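Local coordinates for peroxidase (PDB 6QZO), which probably acts as a dye-decolourising (DyP-type) peroxidase, carrying heme b and using peroxide to oxidise its substrates, at residues L145-C148 and T154-H157; R77-R82 and A97-T102; A250-A253 and T258-T261. One frame throughout, in Å; residues are numbered along the deposited sequence.

Interaction 1 (L145-C148 and T154-H157)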
ATOM      1  N   LEU A 145       1.641  13.562 -11.260  1.00 14.55           N
ATOM      2  CA  LEU A 145       1.702  12.273 -11.985  1.00 14.46           C
ATOM      3  C   LEU A 145       0.716  11.317 -11.312  1.00 14.40           C
ATOM      4  O   LEU A 145       0.958  10.929 -10.153  1.00 14.19           O
ATOM      5  CB  LEU A 145       3.136  11.741 -11.913  1.00 14.50           C
ATOM      6  CG  LEU A 145       4.201  12.687 -12.477  1.00 14.39           C
ATOM      7  CD1 LEU A 145       5.592  12.189 -12.122  1.00 14.29           C
ATOM      8  CD2 LEU A 145       4.033  12.833 -13.971  1.00 14.53           C
ATOM      9  N   GLN A 146      -0.375  10.972 -11.997  1.00 14.47           N
ATOM     10  CA  GLN A 146      -1.213   9.835 -11.559  1.00 14.20           C
ATOM     11  C   GLN A 146      -0.554   8.575 -12.103  1.00 14.36           C
ATOM     12  O   GLN A 146      -0.603   8.375 -13.340  1.00 15.04           O
ATOM     13  CB  GLN A 146      -2.656   9.946 -12.044  1.00 14.04           C
ATOM     14  CG  GLN A 146      -3.498   8.750 -11.609  1.00 13.83           C
ATOM     15  CD  GLN A 146      -4.834   8.727 -12.297  1.00 13.91           C
ATOM     16  OE1 GLN A 146      -5.788   9.353 -11.851  1.00 13.75           O
ATOM     17  NE2 GLN A 146      -4.903   7.990 -13.392  1.00 14.31           N
ATOM     18  N   VAL A 147       0.054   7.786 -11.217  1.00 13.95           N
ATOM     19  CA  VAL A 147       0.761   6.523 -11.573  1.00 13.85           C
ATOM     20  C   VAL A 147      -0.109   5.360 -11.101  1.00 14.04           C
ATOM     21  O   VAL A 147      -0.377   5.259  -9.855  1.00 13.58           O
ATOM     22  CB  VAL A 147       2.168   6.463 -10.956  1.00 13.60           C
ATOM     23  CG1 VAL A 147       3.002   5.334 -11.549  1.00 13.72           C
ATOM     24  CG2 VAL A 147       2.889   7.787 -11.114  1.00 13.53           C
ATOM     25  N   CYS A 148      -0.553   4.543 -12.063  1.00 14.59           N
ATOM     26  CA  CYS A 148      -1.487   3.414 -11.845  1.00 15.01           C
ATOM     27  C   CYS A 148      -0.868   2.125 -12.374  1.00 15.37           C
ATOM     28  O   CYS A 148      -0.306   2.180 -13.483  1.00 15.92           O
ATOM     29  CB  CYS A 148      -2.793   3.647 -12.582  1.00 15.16           C
ATOM     30  SG  CYS A 148      -3.771   4.962 -11.835  1.00 15.27           S
ATOM     31  N   THR A 154       6.167  -2.535  -9.320  1.00 17.88           N
ATOM     32  CA  THR A 154       6.138  -1.788 -10.609  1.00 18.07           C
ATOM     33  C   THR A 154       5.847  -0.311 -10.331  1.00 17.87           C
ATOM     34  O   THR A 154       6.521   0.564 -10.920  1.00 18.44           O
ATOM     35  CB  THR A 154       5.089  -2.365 -11.567  1.00 18.10           C
ATOM     36  OG1 THR A 154       5.339  -3.761 -11.773  1.00 18.62           O
ATOM     37  CG2 THR A 154       5.083  -1.653 -12.901  1.00 18.29           C
ATOM     38  N   LEU A 155       4.877  -0.049  -9.456  1.00 17.75           N
ATOM     39  CA  LEU A 155       4.415   1.324  -9.126  1.00 17.65           C
ATOM     40  C   LEU A 155       5.516   2.054  -8.352  1.00 17.53           C
ATOM     41  O   LEU A 155       5.833   3.221  -8.700  1.00 17.57           O
ATOM     42  CB  LEU A 155       3.121   1.207  -8.320  1.00 17.58           C
ATOM     43  CG  LEU A 155       2.396   2.519  -8.048  1.00 17.55           C
ATOM     44  CD1 LEU A 155       1.969   3.119  -9.338  1.00 17.32           C
ATOM     45  CD2 LEU A 155       1.178   2.303  -7.160  1.00 17.62           C
ATOM     46  N   ALA A 156       6.072   1.389  -7.333  1.00 17.28           N
ATOM     47  CA  ALA A 156       7.160   1.931  -6.490  1.00 17.05           C
ATOM     48  C   ALA A 156       8.327   2.318  -7.397  1.00 17.08           C
ATOM     49  O   ALA A 156       8.893   3.411  -7.229  1.00 17.14           O
ATOM     50  CB  ALA A 156       7.584   0.923  -5.462  1.00 17.34           C
ATOM     51  N   HIS A 157       8.682   1.448  -8.337  1.00 17.04           N
ATOM     52  CA  HIS A 157       9.807   1.696  -9.273  1.00 17.07           C
ATOM     53  C   HIS A 157       9.502   2.911 -10.147  1.00 17.08           C
ATOM     54  O   HIS A 157      10.341   3.826 -10.177  1.00 17.15           O
ATOM     55  CB  HIS A 157      10.094   0.498 -10.161  1.00 17.36           C
ATOM     56  CG  HIS A 157      11.303   0.731 -10.990  1.00 17.43           C
ATOM     57  ND1 HIS A 157      12.514   1.036 -10.420  1.00 17.71           N
ATOM     58  CD2 HIS A 157      11.490   0.741 -12.319  1.00 17.47           C
ATOM     59  CE1 HIS A 157      13.405   1.203 -11.378  1.00 17.96           C
ATOM     60  NE2 HIS A 157      12.800   1.030 -12.549  1.00 17.90           N
TER
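Leu-155 reaches from helix 152-165 to strand 143-149 and sets one methyl, CD1, into the angle between the side chain and the carbonyl group of Val-147. The two side chains run obliquely to each other. CG1 of Val-147 meets CD1 of Leu-155 at 3.3 Å, tight for two methyl groups, while the carbonyl O of Val-147 lies 3.2 Å from that same Leu-155 CD1. Cys-148 N, across the same peptide link, is 4.0 Å from Leu-155 CD1, so a single methyl rests on the strand backbone as well as on the valine. Two torsions bring it there: CG of Leu-155 stands opposite its backbone N (chi1 -172°), which carries the branch off the helix, and chi2 of 63° then turns CD1 onto the strand.

Val-147 points toward the helix, whereas the next residue, Cys-148, points away, as expected of alternating strand residues. Gln-146 also lies on the face turned from the helix, and its side-chain OE1 hydrogen-bonds to the Tyr-331 hydroxyl of strand 323-332 in the other sheet. Phe-47 adds a further neighbour for Leu-155. The contact is buried: a leucine methyl packs on a valine methyl and on the peptide backbone, carbonyl included, so strand and helix are matched here by shape and exclusion of water, and not by directional bonds.

Interaction 2 (R77-R82 and A97-T102)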
ATOM      1  N   ARG A  77       8.975   4.221 -21.940  1.00 23.31           N
ATOM      2  CA  ARG A  77       9.810   3.048 -21.563  1.00 22.75           C
ATOM      3  C   ARG A  77       9.129   2.216 -20.472  1.00 21.91           C
ATOM      4  O   ARG A  77       8.918   1.017 -20.699  1.00 22.64           O
ATOM      5  CB  ARG A  77      11.180   3.515 -21.077  1.00 22.87           C
ATOM      6  CG  ARG A  77      12.164   3.729 -22.212  1.00 23.64           C
ATOM      7  CD  ARG A  77      13.234   4.747 -21.902  1.00 24.01           C
ATOM      8  NE  ARG A  77      14.109   4.813 -23.059  1.00 25.17           N
ATOM      9  CZ  ARG A  77      15.021   3.891 -23.351  1.00 25.56           C
ATOM     10  NH1 ARG A  77      15.222   2.863 -22.552  1.00 25.51           N
ATOM     11  NH2 ARG A  77      15.760   4.025 -24.430  1.00 26.80           N
ATOM     12  N   LEU A  78       8.839   2.813 -19.320  1.00 20.98           N
ATOM     13  CA  LEU A  78       8.335   2.066 -18.128  1.00 20.41           C
ATOM     14  C   LEU A  78       7.032   1.338 -18.501  1.00 20.13           C
ATOM     15  O   LEU A  78       6.908   0.149 -18.161  1.00 20.40           O
ATOM     16  CB  LEU A  78       8.146   3.020 -16.943  1.00 20.08           C
ATOM     17  CG  LEU A  78       9.430   3.619 -16.359  1.00 20.04           C
ATOM     18  CD1 LEU A  78       9.118   4.777 -15.415  1.00 19.48           C
ATOM     19  CD2 LEU A  78      10.248   2.567 -15.625  1.00 20.56           C
ATOM     20  N   THR A  79       6.136   1.983 -19.247  1.00 20.09           N
ATOM     21  CA  THR A  79       4.790   1.436 -19.610  1.00 20.17           C
ATOM     22  C   THR A  79       4.923   0.254 -20.583  1.00 20.96           C
ATOM     23  O   THR A  79       3.938  -0.508 -20.704  1.00 21.64           O
ATOM     24  CB  THR A  79       3.856   2.523 -20.159  1.00 19.76           C
ATOM     25  OG1 THR A  79       4.466   3.103 -21.311  1.00 20.11           O
ATOM     26  CG2 THR A  79       3.557   3.599 -19.144  1.00 19.02           C
ATOM     27  N   THR A  80       6.084   0.080 -21.225  1.00 21.39           N
ATOM     28  CA  THR A  80       6.357  -1.044 -22.164  1.00 22.17           C
ATOM     29  C   THR A  80       7.323  -2.034 -21.514  1.00 22.60           C
ATOM     30  O   THR A  80       7.780  -2.958 -22.215  1.00 23.45           O
ATOM     31  CB  THR A  80       6.855  -0.535 -23.521  1.00 22.38           C
ATOM     32  OG1 THR A  80       8.057   0.211 -23.324  1.00 22.55           O
ATOM     33  CG2 THR A  80       5.826   0.319 -24.227  1.00 22.21           C
ATOM     34  N   GLY A  81       7.589  -1.870 -20.214  1.00 22.56           N
ATOM     35  CA  GLY A  81       8.430  -2.793 -19.432  1.00 22.94           C
ATOM     36  C   GLY A  81       9.900  -2.662 -19.803  1.00 23.93           C
ATOM     37  O   GLY A  81      10.636  -3.678 -19.713  1.00 24.59           O
ATOM     38  N   ARG A  82      10.321  -1.461 -20.221  1.00 24.44           N
ATOM     39  CA  ARG A  82      11.748  -1.134 -20.443  1.00 25.18           C
ATOM     40  C   ARG A  82      12.173  -0.183 -19.336  1.00 24.61           C
ATOM     41  O   ARG A  82      11.373   0.641 -18.888  1.00 23.56           O
ATOM     42  CB  ARG A  82      11.993  -0.504 -21.819  1.00 26.41           C
ATOM     43  CG  ARG A  82      11.698  -1.413 -23.010  1.00 27.53           C
ATOM     44  CD  ARG A  82      11.814  -0.627 -24.322  1.00 28.67           C
ATOM     45  NE  ARG A  82      10.797   0.436 -24.436  1.00 28.50           N
ATOM     46  CZ  ARG A  82      10.906   1.554 -25.154  1.00 28.82           C
ATOM     47  NH1 ARG A  82      11.997   1.821 -25.862  1.00 29.61           N
ATOM     48  NH2 ARG A  82       9.898   2.407 -25.166  1.00 28.99           N
ATOM     49  N   ALA A  97       2.761  -4.534 -15.925  1.00 18.01           N
ATOM     50  CA  ALA A  97       1.567  -4.687 -15.060  1.00 17.49           C
ATOM     51  C   ALA A  97       0.546  -3.561 -15.330  1.00 17.01           C
ATOM     52  O   ALA A  97       0.050  -2.950 -14.354  1.00 16.82           O
ATOM     53  CB  ALA A  97       2.001  -4.683 -13.613  1.00 17.20           C
ATOM     54  N   ALA A  98       0.239  -3.304 -16.602  1.00 16.96           N
ATOM     55  CA  ALA A  98      -0.755  -2.303 -17.066  1.00 16.63           C
ATOM     56  C   ALA A  98      -0.388  -0.886 -16.597  1.00 16.07           C
ATOM     57  O   ALA A  98      -1.300  -0.066 -16.453  1.00 15.71           O
ATOM     58  CB  ALA A  98      -2.131  -2.708 -16.599  1.00 16.58           C
ATOM     59  N   LEU A  99       0.898  -0.595 -16.388  1.00 15.93           N
ATOM     60  CA  LEU A  99       1.348   0.735 -15.893  1.00 15.73           C
ATOM     61  C   LEU A  99       0.784   1.828 -16.810  1.00 16.08           C
ATOM     62  O   LEU A  99       0.924   1.677 -18.037  1.00 16.34           O
ATOM     63  CB  LEU A  99       2.875   0.816 -15.878  1.00 15.64           C
ATOM     64  CG  LEU A  99       3.457   2.131 -15.357  1.00 15.11           C
ATOM     65  CD1 LEU A  99       3.019   2.390 -13.927  1.00 14.69           C
ATOM     66  CD2 LEU A  99       4.983   2.104 -15.441  1.00 15.12           C
ATOM     67  N   THR A 100       0.187   2.869 -16.211  1.00 16.19           N
ATOM     68  CA  THR A 100      -0.114   4.174 -16.850  1.00 16.42           C
ATOM     69  C   THR A 100       0.462   5.300 -15.988  1.00 16.22           C
ATOM     70  O   THR A 100       0.542   5.124 -14.753  1.00 16.35           O
ATOM     71  CB  THR A 100      -1.622   4.408 -17.033  1.00 16.55           C
ATOM     72  OG1 THR A 100      -2.277   4.421 -15.762  1.00 16.19           O
ATOM     73  CG2 THR A 100      -2.270   3.379 -17.928  1.00 16.96           C
ATOM     74  N   VAL A 101       0.880   6.384 -16.638  1.00 16.27           N
ATOM     75  CA  VAL A 101       1.240   7.681 -16.007  1.00 16.02           C
ATOM     76  C   VAL A 101       0.383   8.724 -16.699  1.00 16.35           C
ATOM     77  O   VAL A 101       0.420   8.748 -17.950  1.00 17.83           O
ATOM     78  CB  VAL A 101       2.738   8.005 -16.153  1.00 16.02           C
ATOM     79  CG1 VAL A 101       3.117   9.314 -15.461  1.00 15.84           C
ATOM     80  CG2 VAL A 101       3.594   6.865 -15.628  1.00 15.86           C
ATOM     81  N   THR A 102      -0.410   9.477 -15.941  1.00 15.80           N
ATOM     82  CA  THR A 102      -1.244  10.595 -16.445  1.00 15.76           C
ATOM     83  C   THR A 102      -0.655  11.882 -15.872  1.00 15.81           C
ATOM     84  O   THR A 102      -0.482  11.932 -14.622  1.00 15.27           O
ATOM     85  CB  THR A 102      -2.711  10.400 -16.046  1.00 15.63           C
ATOM     86  OG1 THR A 102      -3.120   9.061 -16.372  1.00 15.67           O
ATOM     87  CG2 THR A 102      -3.630  11.404 -16.699  1.00 15.62           C
TER
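Leu-99 lays its CD2 methyl against the root of Leu-78, 3.6 Å from Leu-78 CB, and the same CD2 is 3.8 Å from Leu-78 C. The methyl therefore meets the point where the leucine leaves the helix, backbone included, and not the far branches of its side chain. With CG turned opposite its own backbone N (chi1 -179°), Leu-99 projects from the chain toward the end of helix 61-78.

Beside it, Thr-79 approaches with its methyl. CG2 of Thr-79 sits 3.4 Å from the carbonyl O of Leu-99 and reaches the leucine branch point as well, CG2 of Thr-79 to CG of Leu-99 being 4.1 Å. Its hydroxyl is turned back to the helix (chi1 59°), where OG1 bonds to the carbonyl of Ile-75; the polar and apolar ends of this threonine are thus divided between the last turn of helix 61-78, through Ile-75, and segment 97-102.

The helix end that offers these two residues is finished by a Schellman motif. Arg-82 N bonds to Arg-77 O at 2.9 Å and Gly-81 N to Leu-78 O at 3.0 Å, with Gly-81, at positive phi, as the C-prime residue. Arg-77 O also accepts Thr-80 N, the two amides arriving from opposite faces of its plane. The Arg-82 guanidinium has Arg-77 CG over one face and gives NE, in its own plane, to Thr-80 OG1 at 3.0 Å.

Leu-78 also packs on His-157 and Val-161 of helix 152-165, and Leu-99 on Val-147 of strand 143-149. The contact lies where the end of helix 61-78, the run-up to strand 100-105, strand 143-149 and helix 152-165 meet.

Interaction 3 (A250-A253 and T258-T261)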
ATOM      1  N   ALA A 250     -29.750   2.760   8.450  1.00 28.54           N
ATOM      2  CA  ALA A 250     -29.326   4.180   8.502  1.00 28.49           C
ATOM      3  C   ALA A 250     -28.184   4.426   7.506  1.00 27.80           C
ATOM      4  O   ALA A 250     -28.141   5.519   6.927  1.00 27.44           O
ATOM      5  CB  ALA A 250     -28.937   4.560   9.915  1.00 28.44           C
ATOM      6  N   ARG A 251     -27.293   3.449   7.314  1.00 27.86           N
ATOM      7  CA  ARG A 251     -26.158   3.562   6.356  1.00 26.66           C
ATOM      8  C   ARG A 251     -26.683   3.524   4.925  1.00 25.81           C
ATOM      9  O   ARG A 251     -26.145   4.246   4.072  1.00 25.72           O
ATOM     10  CB  ARG A 251     -25.167   2.419   6.520  1.00 27.49           C
ATOM     11  CG  ARG A 251     -24.315   2.491   7.776  1.00 28.37           C
ATOM     12  CD  ARG A 251     -23.381   1.298   7.840  1.00 29.29           C
ATOM     13  NE  ARG A 251     -22.396   1.454   8.901  1.00 30.56           N
ATOM     14  CZ  ARG A 251     -21.366   0.643   9.110  1.00 30.84           C
ATOM     15  NH1 ARG A 251     -21.167  -0.400   8.325  1.00 30.87           N
ATOM     16  NH2 ARG A 251     -20.531   0.883  10.103  1.00 31.45           N
ATOM     17  N   GLU A 252     -27.671   2.680   4.673  1.00 25.91           N
ATOM     18  CA  GLU A 252     -28.303   2.534   3.341  1.00 25.53           C
ATOM     19  C   GLU A 252     -29.112   3.800   3.039  1.00 25.15           C
ATOM     20  O   GLU A 252     -29.018   4.303   1.903  1.00 24.97           O
ATOM     21  CB  GLU A 252     -29.122   1.247   3.302  1.00 26.03           C
ATOM     22  CG  GLU A 252     -28.235   0.014   3.326  1.00 25.79           C
ATOM     23  CD  GLU A 252     -28.951  -1.322   3.277  1.00 26.53           C
ATOM     24  OE1 GLU A 252     -30.129  -1.360   3.678  1.00 27.75           O
ATOM     25  OE2 GLU A 252     -28.336  -2.310   2.824  1.00 26.07           O
ATOM     26  N   ALA A 253     -29.830   4.324   4.027  1.00 25.04           N
ATOM     27  CA  ALA A 253     -30.629   5.562   3.881  1.00 25.15           C
ATOM     28  C   ALA A 253     -29.694   6.731   3.524  1.00 24.36           C
ATOM     29  O   ALA A 253     -30.111   7.580   2.710  1.00 23.90           O
ATOM     30  CB  ALA A 253     -31.430   5.837   5.124  1.00 25.43           C
ATOM     31  N   THR A 258     -28.461  -0.090  -1.198  1.00 27.45           N
ATOM     32  CA  THR A 258     -28.235  -1.185  -0.213  1.00 28.03           C
ATOM     33  C   THR A 258     -26.758  -1.563  -0.218  1.00 27.73           C
ATOM     34  O   THR A 258     -26.089  -1.329  -1.250  1.00 28.48           O
ATOM     35  CB  THR A 258     -29.111  -2.413  -0.482  1.00 28.80           C
ATOM     36  OG1 THR A 258     -28.671  -2.978  -1.714  1.00 29.17           O
ATOM     37  CG2 THR A 258     -30.586  -2.080  -0.546  1.00 29.29           C
ATOM     38  N   LEU A 259     -26.262  -2.117   0.886  1.00 28.07           N
ATOM     39  CA  LEU A 259     -24.822  -2.465   1.023  1.00 27.69           C
ATOM     40  C   LEU A 259     -24.560  -3.818   0.369  1.00 28.44           C
ATOM     41  O   LEU A 259     -23.502  -3.963  -0.279  1.00 28.92           O
ATOM     42  CB  LEU A 259     -24.436  -2.423   2.502  1.00 27.08           C
ATOM     43  CG  LEU A 259     -24.328  -1.000   3.046  1.00 26.18           C
ATOM     44  CD1 LEU A 259     -24.450  -0.976   4.564  1.00 26.38           C
ATOM     45  CD2 LEU A 259     -23.020  -0.358   2.585  1.00 25.43           C
ATOM     46  N   ARG A 260     -25.509  -4.747   0.470  1.00 29.62           N
ATOM     47  CA  ARG A 260     -25.321  -6.125  -0.040  1.00 30.58           C
ATOM     48  C   ARG A 260     -25.230  -6.060  -1.566  1.00 31.14           C
ATOM     49  O   ARG A 260     -24.138  -6.331  -2.080  1.00 30.92           O
ATOM     50  CB  ARG A 260     -26.433  -7.056   0.448  1.00 31.68           C
ATOM     51  CG  ARG A 260     -26.150  -8.531   0.186  1.00 32.38           C
ATOM     52  CD  ARG A 260     -27.263  -9.447   0.675  1.00 33.95           C
ATOM     53  NE  ARG A 260     -28.255  -9.941  -0.297  1.00 34.92           N
ATOM     54  CZ  ARG A 260     -29.409  -9.341  -0.602  1.00 35.60           C
ATOM     55  NH1 ARG A 260     -29.726  -8.174  -0.061  1.00 35.01           N
ATOM     56  NH2 ARG A 260     -30.233  -9.906  -1.472  1.00 36.53           N
ATOM     57  N   THR A 261     -26.315  -5.685  -2.255  1.00 31.88           N
ATOM     58  CA  THR A 261     -26.435  -5.782  -3.734  1.00 32.45           C
ATOM     59  C   THR A 261     -25.914  -4.496  -4.395  1.00 32.23           C
ATOM     60  O   THR A 261     -25.397  -4.588  -5.531  1.00 31.87           O
ATOM     61  CB  THR A 261     -27.876  -6.066  -4.159  1.00 33.76           C
ATOM     62  OG1 THR A 261     -28.677  -4.991  -3.670  1.00 35.06           O
ATOM     63  CG2 THR A 261     -28.434  -7.360  -3.599  1.00 34.73           C
TER
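Helix 248-255 is tied to the loop that follows it by the carboxylate of Glu-252, which takes the backbone N-H of Leu-259. The bond from Leu-259 N to Glu-252 OE2 is 2.8 Å long and nearly straight (164°); the donor comes to the anti side of the oxygen, 24° out of the carboxylate plane. An extended chain beyond CG (chi2 -179°) carries the acid across, so that OE2 of Glu-252 also rests 3.2 Å from Thr-258 CA. Leu-259 folds back over this arm, its CG 4.0 Å from Glu-252 CG, and its CD1 meets Arg-251 CB at 4.0 Å, those two side chains crossing at about a right angle. With an alanine here instead of Glu-252, the Leu-259 amide would probably lose this acceptor and the loop would be freer to move off the helix.

The polar end of Arg-251 goes to salt bridges with Asp-244 and with Glu-89 of the second subunit. Within the loop, Thr-261 OG1 donates to Thr-258 OG1. The Leu-259 side chain is about 7 Å from the heme: a helix side chain here accepts a backbone N-H from the loop after its own helix, in the C-terminal half of the DyP fold, beside the heme pocket.

How the interactions relate
Interactions 1 and 2 belong to one unit. Their centres are 8 Å apart, both reach the same four-stranded antiparallel sheet, and strands 143-149 and 100-105 are neighbours in it, joined by probable backbone hydrogen bonds between Gln-146 N and Thr-102 O and between Thr-100 N and Cys-148 O. In the N-terminal ferredoxin-like half, interaction 1 sets a helix against strand 143-149, interaction 2 the end of another helix against the run-up to strand 100-105; both are buried, methyl groups packing on side chains and backbone. Interaction 3 lies about 34 Å from interaction 1, centre to centre, in the C-terminal half. Only partly buried, it pairs helix with loop through a charged acceptor; like interaction 1, it touches the second subunit.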